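Side-chain contacts in carboxylesterase (Ferroplasma acidiphilum, PDB 3WJ2), which probably hydrolyses carboxylic ester bonds, acting as a carboxylesterase of the alpha/beta hydrolase fold that is adapted to low pH: residues 97-102 and 108-113; 61-66 and 130-135; 54-59 and 142-147. All coordinates share one frame; numbering follows the deposited sequence.

Contact 1: 97-102 and 108-113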
ATOM      1  N   ASN B  97      23.436   1.023 -26.434  1.00 14.65           N
ATOM      2  CA  ASN B  97      22.686   2.282 -26.589  1.00 14.24           C
ATOM      3  C   ASN B  97      22.521   2.916 -25.137  1.00 11.97           C
ATOM      4  O   ASN B  97      22.780   4.101 -24.985  1.00 13.38           O
ATOM      5  CB  ASN B  97      21.294   2.108 -27.164  1.00 15.57           C
ATOM      6  CG  ASN B  97      21.315   2.005 -28.709  1.00 19.78           C
ATOM      7  OD1 ASN B  97      22.395   1.771 -29.302  1.00 22.24           O
ATOM      8  ND2 ASN B  97      20.175   2.167 -29.317  1.00 24.12           N
ATOM      9  N   TYR B  98      22.199   2.054 -24.167  1.00 15.10           N
ATOM     10  CA  TYR B  98      21.959   2.563 -22.821  1.00 13.73           C
ATOM     11  C   TYR B  98      23.252   3.095 -22.154  1.00 11.47           C
ATOM     12  O   TYR B  98      23.290   4.170 -21.572  1.00 13.34           O
ATOM     13  CB  TYR B  98      21.355   1.434 -22.020  1.00 10.90           C
ATOM     14  CG  TYR B  98      21.232   1.726 -20.506  1.00 11.21           C
ATOM     15  CD1 TYR B  98      20.143   2.434 -20.010  1.00 12.36           C
ATOM     16  CD2 TYR B  98      22.109   1.044 -19.705  1.00 13.50           C
ATOM     17  CE1 TYR B  98      20.094   2.672 -18.580  1.00 13.18           C
ATOM     18  CE2 TYR B  98      22.044   1.231 -18.354  1.00 12.59           C
ATOM     19  CZ  TYR B  98      21.030   1.957 -17.863  1.00 14.01           C
ATOM     20  OH  TYR B  98      20.855   2.133 -16.486  1.00 15.48           O
ATOM     21  N   CYS B  99      24.368   2.349 -22.276  1.00 11.32           N
ATOM     22  CA  CYS B  99      25.612   2.806 -21.728  1.00 12.00           C
ATOM     23  C   CYS B  99      26.135   4.101 -22.332  1.00 13.94           C
ATOM     24  O   CYS B  99      26.634   4.953 -21.675  1.00 13.12           O
ATOM     25  CB  CYS B  99      26.650   1.703 -21.786  1.00 13.39           C
ATOM     26  SG  CYS B  99      26.303   0.442 -20.467  1.00 16.95           S
ATOM     27  N   ARG B 100      25.973   4.191 -23.669  1.00 15.83           N
ATOM     28  CA  ARG B 100      26.205   5.488 -24.309  1.00 17.14           C
ATOM     29  C   ARG B 100      25.405   6.655 -23.703  1.00 15.30           C
ATOM     30  O   ARG B 100      25.976   7.687 -23.421  1.00 15.76           O
ATOM     31  CB  ARG B 100      25.881   5.376 -25.811  1.00 16.45           C
ATOM     32  CG  ARG B 100      26.970   4.557 -26.606  1.00 17.12           C
ATOM     33  CD  ARG B 100      26.304   4.305 -27.926  1.00 18.33           C
ATOM     34  NE  ARG B 100      27.232   3.677 -28.876  1.00 18.04           N
ATOM     35  CZ  ARG B 100      27.993   4.339 -29.758  1.00 25.18           C
ATOM     36  NH1 ARG B 100      28.001   5.680 -29.870  1.00 20.51           N
ATOM     37  NH2 ARG B 100      28.805   3.614 -30.547  1.00 23.00           N
ATOM     38  N   PHE B 101      24.108   6.430 -23.458  1.00 14.00           N
ATOM     39  CA  PHE B 101      23.304   7.436 -22.832  1.00 13.44           C
ATOM     40  C   PHE B 101      23.747   7.770 -21.425  1.00 13.23           C
ATOM     41  O   PHE B 101      23.829   8.926 -21.076  1.00 13.71           O
ATOM     42  CB  PHE B 101      21.842   6.935 -22.861  1.00 15.40           C
ATOM     43  CG  PHE B 101      20.847   7.946 -22.301  1.00 17.57           C
ATOM     44  CD1 PHE B 101      20.532   9.103 -23.045  1.00 22.07           C
ATOM     45  CD2 PHE B 101      20.239   7.776 -21.067  1.00 23.65           C
ATOM     46  CE1 PHE B 101      19.604  10.013 -22.595  1.00 24.45           C
ATOM     47  CE2 PHE B 101      19.329   8.732 -20.587  1.00 21.60           C
ATOM     48  CZ  PHE B 101      19.006   9.845 -21.365  1.00 19.25           C
ATOM     49  N   LEU B 102      24.082   6.745 -20.633  1.00 11.37           N
ATOM     50  CA  LEU B 102      24.666   7.106 -19.354  1.00 13.02           C
ATOM     51  C   LEU B 102      25.929   7.885 -19.452  1.00 13.60           C
ATOM     52  O   LEU B 102      26.152   8.723 -18.623  1.00 13.55           O
ATOM     53  CB  LEU B 102      25.009   5.842 -18.562  1.00 13.30           C
ATOM     54  CG  LEU B 102      23.848   4.953 -18.144  1.00 14.63           C
ATOM     55  CD1 LEU B 102      24.423   3.687 -17.305  1.00 15.83           C
ATOM     56  CD2 LEU B 102      22.825   5.666 -17.294  1.00 16.50           C
ATOM     57  N   VAL B 108      30.931  11.160 -17.175  1.00 15.68           N
ATOM     58  CA  VAL B 108      32.054  10.397 -16.566  1.00 16.50           C
ATOM     59  C   VAL B 108      32.323   9.182 -17.403  1.00 14.52           C
ATOM     60  O   VAL B 108      31.515   8.845 -18.302  1.00 17.02           O
ATOM     61  CB  VAL B 108      31.876  10.039 -15.068  1.00 15.54           C
ATOM     62  CG1 VAL B 108      31.524  11.293 -14.185  1.00 18.37           C
ATOM     63  CG2 VAL B 108      30.832   8.926 -14.876  1.00 16.49           C
ATOM     64  N   LYS B 109      33.459   8.472 -17.184  1.00 14.04           N
ATOM     65  CA  LYS B 109      33.718   7.222 -17.910  1.00 13.77           C
ATOM     66  C   LYS B 109      32.687   6.172 -17.413  1.00 14.49           C
ATOM     67  O   LYS B 109      32.507   6.006 -16.169  1.00 15.48           O
ATOM     68  CB  LYS B 109      35.120   6.658 -17.615  1.00 15.54           C
ATOM     69  CG  LYS B 109      36.243   7.497 -18.358  1.00 18.38           C
ATOM     70  CD  LYS B 109      37.544   6.914 -17.922  1.00 22.01           C
ATOM     71  CE  LYS B 109      38.828   7.309 -18.844  1.00 27.80           C
ATOM     72  NZ  LYS B 109      38.865   8.741 -19.209  1.00 28.26           N
ATOM     73  N   ILE B 110      32.104   5.487 -18.334  1.00 14.03           N
ATOM     74  CA  ILE B 110      31.269   4.319 -17.977  1.00 13.33           C
ATOM     75  C   ILE B 110      32.002   3.074 -18.558  1.00 15.94           C
ATOM     76  O   ILE B 110      32.269   2.985 -19.804  1.00 15.52           O
ATOM     77  CB  ILE B 110      29.830   4.444 -18.667  1.00 14.56           C
ATOM     78  CG1 ILE B 110      29.108   5.726 -18.218  1.00 14.09           C
ATOM     79  CG2 ILE B 110      28.913   3.182 -18.381  1.00 12.65           C
ATOM     80  CD1 ILE B 110      28.862   5.870 -16.677  1.00 14.89           C
ATOM     81  N   ILE B 111      32.216   2.062 -17.719  1.00 13.40           N
ATOM     82  CA  ILE B 111      32.914   0.862 -18.175  1.00 13.13           C
ATOM     83  C   ILE B 111      31.939  -0.280 -18.003  1.00 14.32           C
ATOM     84  O   ILE B 111      31.696  -0.764 -16.880  1.00 13.75           O
ATOM     85  CB  ILE B 111      34.247   0.595 -17.396  1.00 15.01           C
ATOM     86  CG1 ILE B 111      35.145   1.865 -17.543  1.00 16.08           C
ATOM     87  CG2 ILE B 111      34.935  -0.713 -17.947  1.00 15.17           C
ATOM     88  CD1 ILE B 111      36.474   1.763 -16.689  1.00 18.00           C
ATOM     89  N   SER B 112      31.414  -0.773 -19.112  1.00 11.89           N
ATOM     90  CA  SER B 112      30.403  -1.826 -19.077  1.00 13.53           C
ATOM     91  C   SER B 112      31.096  -3.166 -19.105  1.00 14.16           C
ATOM     92  O   SER B 112      31.895  -3.496 -20.026  1.00 14.18           O
ATOM     93  CB  SER B 112      29.459  -1.593 -20.272  1.00 12.52           C
ATOM     94  OG  SER B 112      28.547  -2.697 -20.357  1.00 14.34           O
ATOM     95  N   ILE B 113      30.882  -3.970 -18.050  1.00 10.44           N
ATOM     96  CA  ILE B 113      31.624  -5.230 -17.891  1.00 12.02           C
ATOM     97  C   ILE B 113      30.792  -6.457 -18.136  1.00 11.38           C
ATOM     98  O   ILE B 113      29.652  -6.590 -17.646  1.00 12.68           O
ATOM     99  CB  ILE B 113      32.232  -5.301 -16.466  1.00 13.13           C
ATOM    100  CG1 ILE B 113      33.265  -4.177 -16.310  1.00 15.95           C
ATOM    101  CG2 ILE B 113      32.900  -6.651 -16.193  1.00 15.09           C
ATOM    102  CD1 ILE B 113      33.454  -3.776 -14.849  1.00 19.01           C
TER
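Ile110 meets Leu102 and Cys99, and its branched side chain makes the largest single share of this buried contact. From the strand its CB points at helix 96-106 and divides there into two arms. The first, CG1, lies 4.1 Å from Leu102 CB and 4.0 Å from Leu102 C, resting against the root of the leucine and the helix backbone, while CD1 stays alongside that methylene, 4.3 Å from Leu102 CB. The second arm, the methyl CG2, is directed to the preceding helical turn and stops 4.3 Å from Cys99 SG. A chi1 of -59° accounts for this division: CG1 lies opposite the carbonyl carbon, CG2 opposite the backbone N, and each arm serves a different turn of the helix. Cys99 lies one turn before Leu102, and its sulfur reaches past Ile110 to Ser112, coming 3.8 Å from CB and 3.9 Å from OG. The sulfur therefore sits beside the serine's methylene and hydroxyl together, at van der Waals spacing. Beyond CB the leucine turns to other neighbours: CG lies over a face of the Tyr98 ring, and the side chain also packs on Tyr81 and Val297. The contacting residues alternate along the strand, as Ile110 and Ser112 face the helix and Ile111 faces away. Helix and strand axes approach to 8.7 Å and run nearly antiparallel, at 158°, with Cys99 CA and Ile110 CA the closest pair at 7.0 Å. Strand 109-113 pairs in parallel with 78-82, and helix 96-106 connects the two. The packing is thus that of a connecting helix on its own second strand, in a beta-alpha-beta crossover of the alpha/beta hydrolase fold.

Contact 2: 61-66 and 130-135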
ATOM      1  N   ASP B  61      41.939 -13.642 -12.672  1.00 16.21           N
ATOM      2  CA  ASP B  61      42.484 -14.998 -12.415  1.00 15.39           C
ATOM      3  C   ASP B  61      41.583 -16.084 -12.956  1.00 17.37           C
ATOM      4  O   ASP B  61      40.410 -16.195 -12.545  1.00 17.37           O
ATOM      5  CB  ASP B  61      42.802 -15.178 -10.899  1.00 17.24           C
ATOM      6  CG  ASP B  61      43.882 -14.157 -10.390  1.00 16.91           C
ATOM      7  OD1 ASP B  61      44.549 -13.482 -11.306  1.00 24.81           O
ATOM      8  OD2 ASP B  61      44.020 -14.085  -9.137  1.00 22.00           O
ATOM      9  N   GLY B  62      42.078 -16.866 -13.936  1.00 19.00           N
ATOM     10  CA  GLY B  62      41.213 -17.950 -14.419  1.00 20.02           C
ATOM     11  C   GLY B  62      40.220 -17.623 -15.512  1.00 18.93           C
ATOM     12  O   GLY B  62      39.568 -18.544 -15.991  1.00 21.55           O
ATOM     13  N   ARG B  63      40.003 -16.329 -15.881  1.00 16.64           N
ATOM     14  CA  ARG B  63      39.048 -15.997 -16.905  1.00 16.09           C
ATOM     15  C   ARG B  63      39.279 -14.552 -17.300  1.00 15.90           C
ATOM     16  O   ARG B  63      39.746 -13.783 -16.508  1.00 18.34           O
ATOM     17  CB  ARG B  63      37.558 -16.199 -16.409  1.00 16.27           C
ATOM     18  CG  ARG B  63      37.017 -15.114 -15.439  1.00 15.59           C
ATOM     19  CD  ARG B  63      37.578 -15.336 -14.002  1.00 14.12           C
ATOM     20  NE  ARG B  63      36.812 -14.510 -13.056  1.00 12.26           N
ATOM     21  CZ  ARG B  63      37.189 -14.185 -11.819  1.00 13.39           C
ATOM     22  NH1 ARG B  63      36.323 -13.524 -11.012  1.00 12.38           N
ATOM     23  NH2 ARG B  63      38.424 -14.517 -11.331  1.00 13.30           N
ATOM     24  N   THR B  64      38.957 -14.250 -18.555  1.00 17.45           N
ATOM     25  CA  THR B  64      39.056 -12.878 -19.062  1.00 16.62           C
ATOM     26  C   THR B  64      37.627 -12.403 -19.423  1.00 16.96           C
ATOM     27  O   THR B  64      36.819 -13.175 -19.982  1.00 19.22           O
ATOM     28  CB  THR B  64      39.924 -12.936 -20.344  1.00 18.79           C
ATOM     29  OG1 THR B  64      41.243 -13.356 -19.931  1.00 19.93           O
ATOM     30  CG2 THR B  64      39.955 -11.603 -21.011  1.00 18.27           C
ATOM     31  N   LEU B  65      37.328 -11.148 -19.044  1.00 17.03           N
ATOM     32  CA  LEU B  65      36.013 -10.593 -19.342  1.00 16.26           C
ATOM     33  C   LEU B  65      36.191  -9.509 -20.411  1.00 15.48           C
ATOM     34  O   LEU B  65      37.171  -8.713 -20.347  1.00 17.77           O
ATOM     35  CB  LEU B  65      35.478  -9.834 -18.119  1.00 16.92           C
ATOM     36  CG  LEU B  65      35.483 -10.741 -16.865  1.00 15.17           C
ATOM     37  CD1 LEU B  65      34.830  -9.923 -15.695  1.00 17.85           C
ATOM     38  CD2 LEU B  65      34.735 -12.080 -16.962  1.00 17.24           C
ATOM     39  N   ASN B  66      35.182  -9.389 -21.244  1.00 16.52           N
ATOM     40  CA  ASN B  66      35.116  -8.190 -22.093  1.00 17.77           C
ATOM     41  C   ASN B  66      34.667  -6.983 -21.278  1.00 17.60           C
ATOM     42  O   ASN B  66      33.832  -7.106 -20.348  1.00 16.31           O
ATOM     43  CB  ASN B  66      34.147  -8.335 -23.259  1.00 16.44           C
ATOM     44  CG  ASN B  66      34.583  -9.353 -24.287  1.00 23.38           C
ATOM     45  OD1 ASN B  66      33.759 -10.104 -24.881  1.00 31.21           O
ATOM     46  ND2 ASN B  66      35.836  -9.360 -24.544  1.00 19.17           N
ATOM     47  N   ALA B 130      32.239  -9.465 -10.760  1.00 10.51           N
ATOM     48  CA  ALA B 130      31.948  -8.080 -10.357  1.00 11.53           C
ATOM     49  C   ALA B 130      32.966  -7.576  -9.310  1.00 10.30           C
ATOM     50  O   ALA B 130      33.610  -6.535  -9.496  1.00 10.96           O
ATOM     51  CB  ALA B 130      30.425  -7.961  -9.907  1.00 10.59           C
ATOM     52  N   TYR B 131      33.175  -8.365  -8.231  1.00 11.50           N
ATOM     53  CA  TYR B 131      34.110  -7.952  -7.205  1.00 11.94           C
ATOM     54  C   TYR B 131      35.531  -7.902  -7.679  1.00 12.31           C
ATOM     55  O   TYR B 131      36.237  -6.875  -7.460  1.00 12.54           O
ATOM     56  CB  TYR B 131      34.009  -8.961  -6.092  1.00 11.29           C
ATOM     57  CG  TYR B 131      34.992  -8.709  -4.930  1.00 14.26           C
ATOM     58  CD1 TYR B 131      34.650  -7.844  -3.898  1.00 15.31           C
ATOM     59  CD2 TYR B 131      36.236  -9.397  -4.872  1.00 18.17           C
ATOM     60  CE1 TYR B 131      35.509  -7.645  -2.793  1.00 18.19           C
ATOM     61  CE2 TYR B 131      37.110  -9.215  -3.738  1.00 19.48           C
ATOM     62  CZ  TYR B 131      36.717  -8.333  -2.746  1.00 21.04           C
ATOM     63  OH  TYR B 131      37.520  -8.103  -1.611  1.00 20.76           O
ATOM     64  N   ASP B 132      35.922  -8.946  -8.410  1.00 11.27           N
ATOM     65  CA  ASP B 132      37.297  -8.981  -8.941  1.00 12.57           C
ATOM     66  C   ASP B 132      37.521  -7.905  -9.993  1.00 12.76           C
ATOM     67  O   ASP B 132      38.632  -7.303  -9.997  1.00 13.59           O
ATOM     68  CB  ASP B 132      37.632 -10.366  -9.492  1.00 11.62           C
ATOM     69  CG  ASP B 132      37.761 -11.411  -8.395  1.00 17.50           C
ATOM     70  OD1 ASP B 132      37.979 -11.120  -7.162  1.00 16.58           O
ATOM     71  OD2 ASP B 132      37.700 -12.598  -8.766  1.00 17.96           O
ATOM     72  N   SER B 133      36.510  -7.590 -10.855  1.00 11.51           N
ATOM     73  CA  SER B 133      36.771  -6.577 -11.870  1.00 11.31           C
ATOM     74  C   SER B 133      36.928  -5.197 -11.239  1.00 12.57           C
ATOM     75  O   SER B 133      37.685  -4.368 -11.712  1.00 14.21           O
ATOM     76  CB  SER B 133      35.737  -6.563 -13.053  1.00 13.52           C
ATOM     77  OG  SER B 133      34.423  -6.316 -12.516  1.00 13.99           O
ATOM     78  N   PHE B 134      36.141  -4.903 -10.134  1.00 11.45           N
ATOM     79  CA  PHE B 134      36.258  -3.645  -9.458  1.00 10.43           C
ATOM     80  C   PHE B 134      37.701  -3.515  -8.936  1.00 11.87           C
ATOM     81  O   PHE B 134      38.308  -2.477  -9.144  1.00 12.46           O
ATOM     82  CB  PHE B 134      35.194  -3.544  -8.314  1.00 11.45           C
ATOM     83  CG  PHE B 134      35.525  -2.403  -7.373  1.00 10.53           C
ATOM     84  CD1 PHE B 134      35.444  -1.078  -7.821  1.00 11.78           C
ATOM     85  CD2 PHE B 134      36.085  -2.674  -6.098  1.00 11.44           C
ATOM     86  CE1 PHE B 134      35.845   0.012  -6.986  1.00 14.66           C
ATOM     87  CE2 PHE B 134      36.489  -1.571  -5.302  1.00 14.17           C
ATOM     88  CZ  PHE B 134      36.401  -0.273  -5.769  1.00 15.54           C
ATOM     89  N   HIS B 135      38.139  -4.577  -8.268  1.00 12.37           N
ATOM     90  CA  HIS B 135      39.496  -4.454  -7.687  1.00 15.04           C
ATOM     91  C   HIS B 135      40.546  -4.411  -8.747  1.00 14.65           C
ATOM     92  O   HIS B 135      41.561  -3.661  -8.598  1.00 16.77           O
ATOM     93  CB  HIS B 135      39.716  -5.541  -6.629  1.00 14.41           C
ATOM     94  CG  HIS B 135      39.030  -5.247  -5.333  1.00 14.03           C
ATOM     95  ND1 HIS B 135      39.413  -4.223  -4.481  1.00 17.94           N
ATOM     96  CD2 HIS B 135      37.886  -5.756  -4.819  1.00 16.68           C
ATOM     97  CE1 HIS B 135      38.580  -4.190  -3.452  1.00 18.76           C
ATOM     98  NE2 HIS B 135      37.653  -5.127  -3.619  1.00 17.09           N
TER
HETATM   99  O   HOH W   1      39.723 -14.431  -8.587  1.00 22.05           O
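Asp132 OD2 accepts from three donors, two of them on one guanidinium. Arg63 NH1 gives it the strongest protein bond, 2.8 Å with an N-H...O angle of 156°, and forms the core of a salt bridge. Arg63 NH2 adds a weak second bond to the same oxygen at 3.3 Å, and water 1 donates to it at 2.7 Å. That water also accepts from Arg63 NH2, so it bridges the ion pair. The NH1 bond arrives on the anti side of the carboxylate, and OD2 lies at the guanidinium edge, near its plane. The two planes are 67° apart, and one oxygen takes both nitrogens in place of a two-oxygen, side-by-side pairing. NH2 is further anchored by Asp61 O at 2.9 Å, in a nearly straight bond. The arginine thereby reaches back over the tight turn at Asp61 and Gly62 that joins strands 52-60 and 63-71 into a beta-hairpin at the margin of the alpha/beta hydrolase sheet. Its chain starts out between backbone N and carbonyl carbon (chi1 75°) and bends again at chi2, which swings the guanidinium across to helix 125-139. A salt bridge from NE to Asp129, on the same helix, fixes its rotation further; Arg116 is a like charge close to NE. Two acids facing one guanidinium would be expected to offset that neighbouring charge. Farther along the strand the contact turns apolar: Leu65 CD1 approaches Ser133 CB at 4.4 Å, a loose touch. The serine hydroxyl is engaged on its own side, hydrogen-bonded to Asp129 O and Tyr82 OH.

Contact 3: 54-59 and 142-147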
ATOM      1  N   LYS B  54      36.196   2.545 -26.208  1.00 20.07           N
ATOM      2  CA  LYS B  54      37.309   1.625 -26.313  1.00 21.86           C
ATOM      3  C   LYS B  54      36.964   0.307 -25.640  1.00 20.38           C
ATOM      4  O   LYS B  54      36.465   0.299 -24.503  1.00 20.17           O
ATOM      5  CB  LYS B  54      38.540   2.187 -25.721  1.00 23.33           C
ATOM      6  CG  LYS B  54      39.714   1.242 -25.989  1.00 32.49           C
ATOM      7  CD  LYS B  54      41.026   1.788 -25.374  1.00 39.29           C
ATOM      8  CE  LYS B  54      42.242   0.996 -25.861  1.00 44.58           C
ATOM      9  NZ  LYS B  54      42.180  -0.464 -25.573  1.00 49.54           N
ATOM     10  N   ASP B  55      37.322  -0.774 -26.313  1.00 19.70           N
ATOM     11  CA  ASP B  55      37.140  -2.149 -25.813  1.00 19.16           C
ATOM     12  C   ASP B  55      38.377  -2.664 -25.100  1.00 20.14           C
ATOM     13  O   ASP B  55      39.549  -2.431 -25.561  1.00 18.92           O
ATOM     14  CB  ASP B  55      36.828  -3.031 -26.998  1.00 17.76           C
ATOM     15  CG  ASP B  55      35.368  -2.939 -27.390  1.00 27.97           C
ATOM     16  OD1 ASP B  55      34.684  -2.402 -26.550  1.00 29.08           O
ATOM     17  OD2 ASP B  55      34.946  -3.409 -28.445  1.00 32.34           O
ATOM     18  N   TYR B  56      38.176  -3.337 -23.942  1.00 18.59           N
ATOM     19  CA  TYR B  56      39.266  -3.893 -23.112  1.00 19.47           C
ATOM     20  C   TYR B  56      39.036  -5.343 -22.796  1.00 19.79           C
ATOM     21  O   TYR B  56      37.903  -5.832 -22.841  1.00 19.13           O
ATOM     22  CB  TYR B  56      39.416  -3.172 -21.773  1.00 20.69           C
ATOM     23  CG  TYR B  56      39.898  -1.808 -21.833  1.00 19.45           C
ATOM     24  CD1 TYR B  56      41.274  -1.535 -21.752  1.00 22.83           C
ATOM     25  CD2 TYR B  56      39.001  -0.744 -21.936  1.00 19.76           C
ATOM     26  CE1 TYR B  56      41.739  -0.246 -21.794  1.00 24.49           C
ATOM     27  CE2 TYR B  56      39.462   0.566 -21.946  1.00 25.29           C
ATOM     28  CZ  TYR B  56      40.832   0.801 -21.891  1.00 26.15           C
ATOM     29  OH  TYR B  56      41.311   2.094 -21.917  1.00 29.38           O
ATOM     30  N   LYS B  57      40.133  -6.049 -22.518  1.00 20.32           N
ATOM     31  CA  LYS B  57      40.045  -7.409 -21.910  1.00 19.53           C
ATOM     32  C   LYS B  57      40.447  -7.250 -20.465  1.00 22.04           C
ATOM     33  O   LYS B  57      41.502  -6.714 -20.161  1.00 24.31           O
ATOM     34  CB  LYS B  57      40.896  -8.383 -22.705  1.00 20.50           C
ATOM     35  CG  LYS B  57      40.392  -8.713 -24.113  1.00 20.67           C
ATOM     36  CD  LYS B  57      39.146  -9.585 -24.135  1.00 27.35           C
ATOM     37  CE  LYS B  57      38.947 -10.130 -25.559  1.00 24.73           C
ATOM     38  NZ  LYS B  57      37.639 -10.895 -25.762  1.00 27.71           N
ATOM     39  N   ILE B  58      39.614  -7.684 -19.534  1.00 16.74           N
ATOM     40  CA  ILE B  58      39.919  -7.603 -18.098  1.00 16.96           C
ATOM     41  C   ILE B  58      40.443  -8.975 -17.753  1.00 17.74           C
ATOM     42  O   ILE B  58      39.698  -9.932 -17.706  1.00 17.51           O
ATOM     43  CB  ILE B  58      38.570  -7.319 -17.249  1.00 18.68           C
ATOM     44  CG1 ILE B  58      37.861  -6.043 -17.738  1.00 18.57           C
ATOM     45  CG2 ILE B  58      38.853  -7.121 -15.754  1.00 16.84           C
ATOM     46  CD1 ILE B  58      38.743  -4.864 -17.873  1.00 20.42           C
ATOM     47  N   LYS B  59      41.736  -9.046 -17.525  1.00 18.30           N
ATOM     48  CA  LYS B  59      42.437 -10.348 -17.353  1.00 19.84           C
ATOM     49  C   LYS B  59      42.436 -10.795 -15.903  1.00 19.02           C
ATOM     50  O   LYS B  59      43.373 -10.538 -15.156  1.00 20.58           O
ATOM     51  CB  LYS B  59      43.880 -10.221 -17.909  1.00 20.45           C
ATOM     52  CG  LYS B  59      44.437 -11.607 -18.126  1.00 28.62           C
ATOM     53  CD  LYS B  59      45.969 -11.584 -18.285  1.00 36.07           C
ATOM     54  CE  LYS B  59      46.433 -13.022 -18.564  1.00 39.05           C
ATOM     55  NZ  LYS B  59      45.390 -14.060 -18.074  1.00 39.76           N
ATOM     56  N   LYS B 142      45.381   3.706 -13.636  1.00 31.74           N
ATOM     57  CA  LYS B 142      46.121   4.527 -14.574  1.00 34.33           C
ATOM     58  C   LYS B 142      46.059   3.919 -16.012  1.00 34.85           C
ATOM     59  O   LYS B 142      45.982   4.650 -17.011  1.00 35.01           O
ATOM     60  CB  LYS B 142      47.501   4.896 -13.979  1.00 35.73           C
ATOM     61  CG  LYS B 142      48.577   3.811 -14.028  1.00 41.86           C
ATOM     62  CD  LYS B 142      49.308   3.605 -12.682  1.00 47.38           C
ATOM     63  CE  LYS B 142      49.846   2.154 -12.571  1.00 48.44           C
ATOM     64  NZ  LYS B 142      48.923   1.154 -13.236  1.00 49.12           N
ATOM     65  N   ASP B 143      45.936   2.595 -16.135  1.00 35.77           N
ATOM     66  CA  ASP B 143      45.861   1.951 -17.471  1.00 36.07           C
ATOM     67  C   ASP B 143      44.586   2.244 -18.241  1.00 34.39           C
ATOM     68  O   ASP B 143      44.553   2.169 -19.474  1.00 35.43           O
ATOM     69  CB  ASP B 143      46.062   0.441 -17.382  1.00 38.63           C
ATOM     70  CG  ASP B 143      47.355   0.065 -16.692  1.00 40.67           C
ATOM     71  OD1 ASP B 143      48.329   0.869 -16.642  1.00 47.85           O
ATOM     72  OD2 ASP B 143      47.386  -1.055 -16.172  1.00 45.86           O
ATOM     73  N   PHE B 144      43.522   2.545 -17.500  1.00 31.45           N
ATOM     74  CA  PHE B 144      42.263   2.967 -18.081  1.00 29.61           C
ATOM     75  C   PHE B 144      42.095   4.482 -18.122  1.00 29.99           C
ATOM     76  O   PHE B 144      41.018   4.972 -18.530  1.00 30.98           O
ATOM     77  CB  PHE B 144      41.078   2.339 -17.301  1.00 29.87           C
ATOM     78  CG  PHE B 144      41.075   0.821 -17.343  1.00 24.02           C
ATOM     79  CD1 PHE B 144      40.302   0.123 -18.280  1.00 28.42           C
ATOM     80  CD2 PHE B 144      41.877   0.105 -16.464  1.00 24.02           C
ATOM     81  CE1 PHE B 144      40.323  -1.257 -18.308  1.00 26.87           C
ATOM     82  CE2 PHE B 144      41.932  -1.240 -16.477  1.00 24.87           C
ATOM     83  CZ  PHE B 144      41.184  -1.972 -17.412  1.00 23.11           C
ATOM     84  N   GLY B 145      43.152   5.217 -17.769  1.00 28.28           N
ATOM     85  CA  GLY B 145      43.088   6.700 -17.789  1.00 27.83           C
ATOM     86  C   GLY B 145      42.188   7.298 -16.719  1.00 26.67           C
ATOM     87  O   GLY B 145      41.674   8.411 -16.861  1.00 26.79           O
ATOM     88  N   ILE B 146      42.065   6.577 -15.616  1.00 24.88           N
ATOM     89  CA  ILE B 146      41.268   7.014 -14.507  1.00 24.57           C
ATOM     90  C   ILE B 146      42.215   7.616 -13.499  1.00 25.76           C
ATOM     91  O   ILE B 146      42.996   6.884 -12.885  1.00 26.90           O
ATOM     92  CB  ILE B 146      40.450   5.822 -13.865  1.00 22.57           C
ATOM     93  CG1 ILE B 146      39.537   5.213 -14.918  1.00 24.12           C
ATOM     94  CG2 ILE B 146      39.730   6.296 -12.579  1.00 22.42           C
ATOM     95  CD1 ILE B 146      39.067   3.726 -14.570  1.00 21.67           C
ATOM     96  N   GLU B 147      42.109   8.932 -13.321  1.00 23.83           N
ATOM     97  CA  GLU B 147      42.851   9.674 -12.303  1.00 27.50           C
ATOM     98  C   GLU B 147      42.065   9.897 -11.037  1.00 27.48           C
ATOM     99  O   GLU B 147      42.666  10.098  -9.967  1.00 27.72           O
ATOM    100  CB  GLU B 147      43.333  11.048 -12.880  1.00 28.93           C
ATOM    101  CG  GLU B 147      44.255  10.882 -14.112  1.00 37.06           C
ATOM    102  CD  GLU B 147      45.393   9.878 -13.864  1.00 47.94           C
ATOM    103  OE1 GLU B 147      46.049   9.994 -12.807  1.00 51.15           O
ATOM    104  OE2 GLU B 147      45.628   8.951 -14.706  1.00 53.68           O
TER
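Phe144 presses its CD1-CE1 side onto one face of the Tyr56 ring, and the close packing of this contact is concentrated there. CE1 stands 3.6 Å from Tyr56 CD1, displaced toward the rim, and CD1 lies 3.7 Å from Tyr56 CZ. The centroids are 4.5 Å apart with planes inclined at 46°, an oblique pairing. The two side chains run side by side and head opposite ways, so that Tyr56 OH ends near Phe144 CA. Ile58 extends the apolar patch: its CD1 touches Phe144 CZ at 3.8 Å. On the solvent side the fit is looser. Tyr56 OH comes only to 4.1 Å from Asp143 O, while the Asp143 carboxylate leads away from the strand, and Lys142 NZ makes a weak, long (3.5 Å) salt bridge to Asp143 OD1. The other face of the Tyr56 ring has Lys54 NZ above its rim. Phe144, by contrast, is buried, packing on Tyr136 and Ile137 of helix 125-139. The loop between that helix and strand 150-155 thus folds back over outermost strand 52-60, whose Ile58 also packs on Leu65 and Ala67 of adjacent strand 63-71.

In the fold
All three contacts meet on neighbouring strands 52-60, 63-71 and 109-113. Contact 1 lies against one face of strand 109-113; Ile111 and Ile113 turn to the other, where Ile113 CD1 meets Ser133 OG of contact 2 at 3.6 Å and Ile111 CD1 meets Ile146 CD1 of contact 3 at 3.9 Å. Contacts 2 and 3, with centres about 12 Å apart, share a hairpin through a probable hydrogen bond, Ile58 N to Leu65 O at 2.8 Å. A GxSxG sequence at Gly154, Ser156 and Gly158 is consistent with the nucleophile elbow of this family; the side chain of Leu102 in contact 1 comes close to this probable elbow but makes no contact with it.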